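PDB 3EB7: insecticidal Delta-Endotoxin Cry8Ea1 from Bacillus Thuringiensis, which is toxic to the larvae of an underground insect pest, probably by inserting its helical domain into gut-cell membranes and forming pores, as in related Cry toxins. Local coordinates for residues A[41-52]-A[68-79]. Residues are numbered along the deposited sequence; the frame is centred on the assembly and turned at random.
Sequences WPGGKSQWEIFM and RAKALAELEGLG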
loop_
_atom_site.group_PDB
_atom_site.type_symbol
_atom_site.label_atom_id
_atom_site.label_comp_id
_atom_site.label_asym_id
_atom_site.label_seq_id
_atom_site.Cartn_x
_atom_site.Cartn_y
_atom_site.Cartn_z
ATOM N N TRP A 41 -1.053 21.571 -6.724
ATOM C CA TRP A 41 -0.732 22.867 -7.314
ATOM C C TRP A 41 -0.439 23.872 -6.200
ATOM O O TRP A 41 -1.271 24.738 -5.914
ATOM C CB TRP A 41 -1.846 23.340 -8.253
ATOM C CG TRP A 41 -1.956 22.482 -9.479
ATOM C CD1 TRP A 41 -1.158 22.530 -10.607
ATOM C CD2 TRP A 41 -2.881 21.409 -9.697
ATOM N NE1 TRP A 41 -1.547 21.563 -11.501
ATOM C CE2 TRP A 41 -2.599 20.866 -10.973
ATOM C CE3 TRP A 41 -3.940 20.870 -8.948
ATOM C CZ2 TRP A 41 -3.354 19.806 -11.525
ATOM C CZ3 TRP A 41 -4.675 19.817 -9.484
ATOM C CH2 TRP A 41 -4.385 19.300 -10.770
ATOM N N PRO A 42 0.741 23.739 -5.553
ATOM C CA PRO A 42 1.097 24.681 -4.490
ATOM C C PRO A 42 1.493 26.077 -5.011
ATOM O O PRO A 42 1.507 27.041 -4.230
ATOM C CB PRO A 42 2.261 24.000 -3.767
ATOM C CG PRO A 42 2.518 22.665 -4.507
ATOM C CD PRO A 42 1.807 22.735 -5.800
ATOM N N GLY A 43 1.750 26.203 -6.316
ATOM C CA GLY A 43 2.103 27.499 -6.911
ATOM C C GLY A 43 3.595 27.822 -6.888
ATOM O O GLY A 43 4.318 27.383 -5.997
ATOM N N GLY A 44 4.052 28.578 -7.892
ATOM C CA GLY A 44 5.456 28.992 -8.018
ATOM C C GLY A 44 6.458 27.925 -8.440
ATOM O O GLY A 44 7.668 28.214 -8.562
ATOM N N LYS A 45 5.976 26.699 -8.654
ATOM C CA LYS A 45 6.822 25.486 -8.831
ATOM C C LYS A 45 5.917 24.318 -9.247
ATOM O O LYS A 45 4.815 24.178 -8.720
ATOM C CB LYS A 45 7.577 25.140 -7.520
ATOM C CG LYS A 45 7.639 23.616 -7.094
ATOM C CD LYS A 45 9.007 22.849 -7.393
ATOM C CE LYS A 45 9.180 22.507 -8.923
ATOM N NZ LYS A 45 10.155 21.435 -9.332
ATOM N N SER A 46 6.378 23.495 -10.185
ATOM C CA SER A 46 5.574 22.371 -10.626
ATOM C C SER A 46 5.741 21.199 -9.701
ATOM O O SER A 46 6.834 20.618 -9.613
ATOM C CB SER A 46 5.926 21.912 -12.029
ATOM O OG SER A 46 5.299 20.647 -12.223
ATOM N N GLN A 47 4.655 20.829 -9.022
ATOM C CA GLN A 47 4.688 19.617 -8.188
ATOM C C GLN A 47 4.757 18.355 -9.077
ATOM O O GLN A 47 5.310 17.352 -8.686
ATOM C CB GLN A 47 3.535 19.619 -7.166
ATOM C CG GLN A 47 3.631 18.589 -6.041
ATOM C CD GLN A 47 4.829 18.791 -5.111
ATOM O OE1 GLN A 47 5.351 17.828 -4.563
ATOM N NE2 GLN A 47 5.300 20.032 -4.980
ATOM N N TRP A 48 4.259 18.439 -10.308
ATOM C CA TRP A 48 4.349 17.324 -11.257
ATOM C C TRP A 48 5.776 17.029 -11.786
ATOM O O TRP A 48 6.100 15.878 -12.126
ATOM C CB TRP A 48 3.376 17.537 -12.423
ATOM C CG TRP A 48 1.941 17.735 -11.955
ATOM C CD1 TRP A 48 1.341 18.904 -11.635
ATOM C CD2 TRP A 48 0.972 16.710 -11.730
ATOM N NE1 TRP A 48 0.035 18.687 -11.243
ATOM C CE2 TRP A 48 -0.218 17.345 -11.298
ATOM C CE3 TRP A 48 0.982 15.318 -11.887
ATOM C CZ2 TRP A 48 -1.386 16.630 -11.004
ATOM C CZ3 TRP A 48 -0.160 14.616 -11.604
ATOM C CH2 TRP A 48 -1.332 15.264 -11.153
ATOM N N GLU A 49 6.607 18.072 -11.869
ATOM C CA GLU A 49 8.018 17.915 -12.249
ATOM C C GLU A 49 8.728 17.067 -11.201
ATOM O O GLU A 49 9.532 16.250 -11.545
ATOM C CB GLU A 49 8.707 19.287 -12.428
ATOM C CG GLU A 49 10.235 19.271 -12.332
ATOM C CD GLU A 49 10.937 18.593 -13.533
ATOM O OE1 GLU A 49 10.260 18.099 -14.455
ATOM O OE2 GLU A 49 12.203 18.557 -13.554
ATOM N N ILE A 50 8.398 17.248 -9.922
ATOM C CA ILE A 50 8.885 16.361 -8.855
ATOM C C ILE A 50 8.574 14.848 -9.044
ATOM O O ILE A 50 9.433 14.003 -8.756
ATOM C CB ILE A 50 8.424 16.914 -7.476
ATOM C CG1 ILE A 50 9.057 18.300 -7.266
ATOM C CG2 ILE A 50 8.769 15.943 -6.299
ATOM C CD1 ILE A 50 8.449 19.099 -6.123
ATOM N N PHE A 51 7.376 14.515 -9.511
ATOM C CA PHE A 51 6.999 13.142 -9.883
ATOM C C PHE A 51 7.863 12.572 -11.018
ATOM O O PHE A 51 8.216 11.377 -11.022
ATOM C CB PHE A 51 5.491 13.048 -10.255
ATOM C CG PHE A 51 4.556 13.156 -9.068
ATOM C CD1 PHE A 51 3.606 14.163 -8.999
ATOM C CD2 PHE A 51 4.614 12.221 -8.022
ATOM C CE1 PHE A 51 2.731 14.270 -7.891
ATOM C CE2 PHE A 51 3.736 12.299 -6.915
ATOM C CZ PHE A 51 2.811 13.332 -6.850
ATOM N N MET A 52 8.212 13.429 -11.974
ATOM C CA MET A 52 9.054 13.013 -13.084
ATOM C C MET A 52 10.485 12.780 -12.613
ATOM O O MET A 52 11.101 11.744 -12.919
ATOM C CB MET A 52 9.039 14.058 -14.193
ATOM C CG MET A 52 7.706 14.252 -14.834
ATOM S SD MET A 52 7.864 15.412 -16.245
ATOM C CE MET A 52 6.122 15.647 -16.653
ATOM N N ARG A 68 8.733 16.275 -21.675
ATOM C CA ARG A 68 8.652 16.926 -20.373
ATOM C C ARG A 68 7.923 18.279 -20.457
ATOM O O ARG A 68 6.974 18.545 -19.666
ATOM C CB ARG A 68 10.033 17.117 -19.751
ATOM C CG ARG A 68 9.994 17.866 -18.408
ATOM C CD ARG A 68 11.398 18.181 -17.836
ATOM N NE ARG A 68 12.393 17.181 -18.209
ATOM C CZ ARG A 68 12.714 16.103 -17.481
ATOM N NH1 ARG A 68 12.152 15.867 -16.285
ATOM N NH2 ARG A 68 13.641 15.278 -17.957
ATOM N N ALA A 69 8.376 19.124 -21.391
ATOM C CA ALA A 69 7.830 20.490 -21.570
ATOM C C ALA A 69 6.321 20.488 -21.772
ATOM O O ALA A 69 5.611 21.282 -21.137
ATOM C CB ALA A 69 8.496 21.208 -22.733
ATOM N N LYS A 70 5.843 19.598 -22.646
ATOM C CA LYS A 70 4.416 19.494 -22.951
ATOM C C LYS A 70 3.559 19.024 -21.772
ATOM O O LYS A 70 2.568 19.666 -21.440
ATOM C CB LYS A 70 4.214 18.587 -24.146
ATOM C CG LYS A 70 2.882 18.705 -24.801
ATOM C CD LYS A 70 2.921 17.896 -26.124
ATOM C CE LYS A 70 1.505 17.506 -26.577
ATOM N NZ LYS A 70 1.471 16.860 -27.934
ATOM N N ALA A 71 3.927 17.913 -21.145
ATOM C CA ALA A 71 3.220 17.414 -19.955
ATOM C C ALA A 71 3.157 18.506 -18.855
ATOM O O ALA A 71 2.117 18.764 -18.300
ATOM C CB ALA A 71 3.897 16.155 -19.434
ATOM N N LEU A 72 4.265 19.185 -18.600
ATOM C CA LEU A 72 4.311 20.266 -17.607
ATOM C C LEU A 72 3.368 21.410 -17.922
ATOM O O LEU A 72 2.710 21.929 -17.011
ATOM C CB LEU A 72 5.755 20.782 -17.451
ATOM C CG LEU A 72 6.677 20.313 -16.322
ATOM C CD1 LEU A 72 6.236 19.035 -15.531
ATOM C CD2 LEU A 72 8.141 20.235 -16.777
ATOM N N ALA A 73 3.283 21.797 -19.195
ATOM C CA ALA A 73 2.353 22.854 -19.619
ATOM C C ALA A 73 0.893 22.444 -19.490
ATOM O O ALA A 73 0.059 23.191 -18.975
ATOM C CB ALA A 73 2.661 23.320 -21.053
ATOM N N GLU A 74 0.600 21.229 -19.941
ATOM C CA GLU A 74 -0.732 20.639 -19.806
ATOM C C GLU A 74 -1.166 20.459 -18.364
ATOM O O GLU A 74 -2.323 20.706 -18.042
ATOM C CB GLU A 74 -0.771 19.292 -20.525
ATOM C CG GLU A 74 -0.527 19.431 -22.025
ATOM C CD GLU A 74 -0.545 18.096 -22.762
ATOM O OE1 GLU A 74 -0.882 18.098 -23.947
ATOM O OE2 GLU A 74 -0.215 17.043 -22.184
ATOM N N LEU A 75 -0.254 20.016 -17.501
ATOM C CA LEU A 75 -0.575 19.846 -16.074
ATOM C C LEU A 75 -0.757 21.171 -15.333
ATOM O O LEU A 75 -1.547 21.257 -14.384
ATOM C CB LEU A 75 0.451 18.949 -15.363
ATOM C CG LEU A 75 0.353 17.474 -15.795
ATOM C CD1 LEU A 75 1.663 16.720 -15.597
ATOM C CD2 LEU A 75 -0.781 16.740 -15.116
ATOM N N GLU A 76 -0.043 22.209 -15.769
ATOM C CA GLU A 76 -0.185 23.511 -15.124
ATOM C C GLU A 76 -1.520 24.121 -15.487
ATOM O O GLU A 76 -2.227 24.571 -14.592
ATOM C CB GLU A 76 0.985 24.461 -15.417
ATOM C CG GLU A 76 0.860 25.876 -14.722
ATOM C CD GLU A 76 1.004 25.803 -13.190
ATOM O OE1 GLU A 76 1.674 24.861 -12.676
ATOM O OE2 GLU A 76 0.467 26.696 -12.505
ATOM N N GLY A 77 -1.878 24.079 -16.783
ATOM C CA GLY A 77 -3.210 24.481 -17.271
ATOM C C GLY A 77 -4.407 23.721 -16.702
ATOM O O GLY A 77 -5.517 24.273 -16.578
ATOM N N LEU A 78 -4.215 22.444 -16.382
ATOM C CA LEU A 78 -5.244 21.619 -15.741
ATOM C C LEU A 78 -5.449 22.108 -14.307
ATOM O O LEU A 78 -6.555 22.066 -13.770
ATOM C CB LEU A 78 -4.768 20.168 -15.731
ATOM C CG LEU A 78 -5.670 18.956 -15.499
ATOM C CD1 LEU A 78 -6.713 18.737 -16.598
ATOM C CD2 LEU A 78 -4.771 17.690 -15.377
ATOM N N GLY A 79 -4.360 22.558 -13.691
ATOM C CA GLY A 79 -4.399 23.147 -12.378
ATOM C C GLY A 79 -5.182 24.431 -12.327
ATOM O O GLY A 79 -5.979 24.619 -11.420
HETATM O O HOH W 1 3.372 21.219 -14.173
#
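The backbone oxygen of Leu75 takes two N-H groups: Gly79 N, in the regular helical bond, and Trp41 NE1, 2.9 Å from Leu75 O. They arrive from opposite faces of the carbonyl plane. This joins the loop after helix 26-40 to helix 65-93 in the helical bundle of the N-terminal domain, presumed to form the pore; segments 47-52 and 68-79 run roughly antiparallel, at 142°. Gly79 CA lies over the five-membered ring of Trp41, 3.4 Å from its centroid, a CH-pi contact permitted by the missing side chain; Trp48 NE1 lies 3.0 Å above the opposite face, toward the rim. Leu75 CD2 sits over the six-membered ring of Trp48, only 10° off the ring normal. Ser46 N-caps helix 47-59: with OG anti to the backbone N (chi1 167°), the hydroxyl points forward to accept from Glu49 N at 2.9 Å, while sharing a hydrogen bond with a water that donates to Leu72 O. Glu49 OE1 and Arg68 NH1 form a salt bridge whose hydrogen bond is weak (3.5 Å); Arg68 NH2 salt-bridges Glu56. Running past Arg68 the opposite way, extended Met52 ends with CE 3.6 Å from both Ala71 CB and Leu72 CD1.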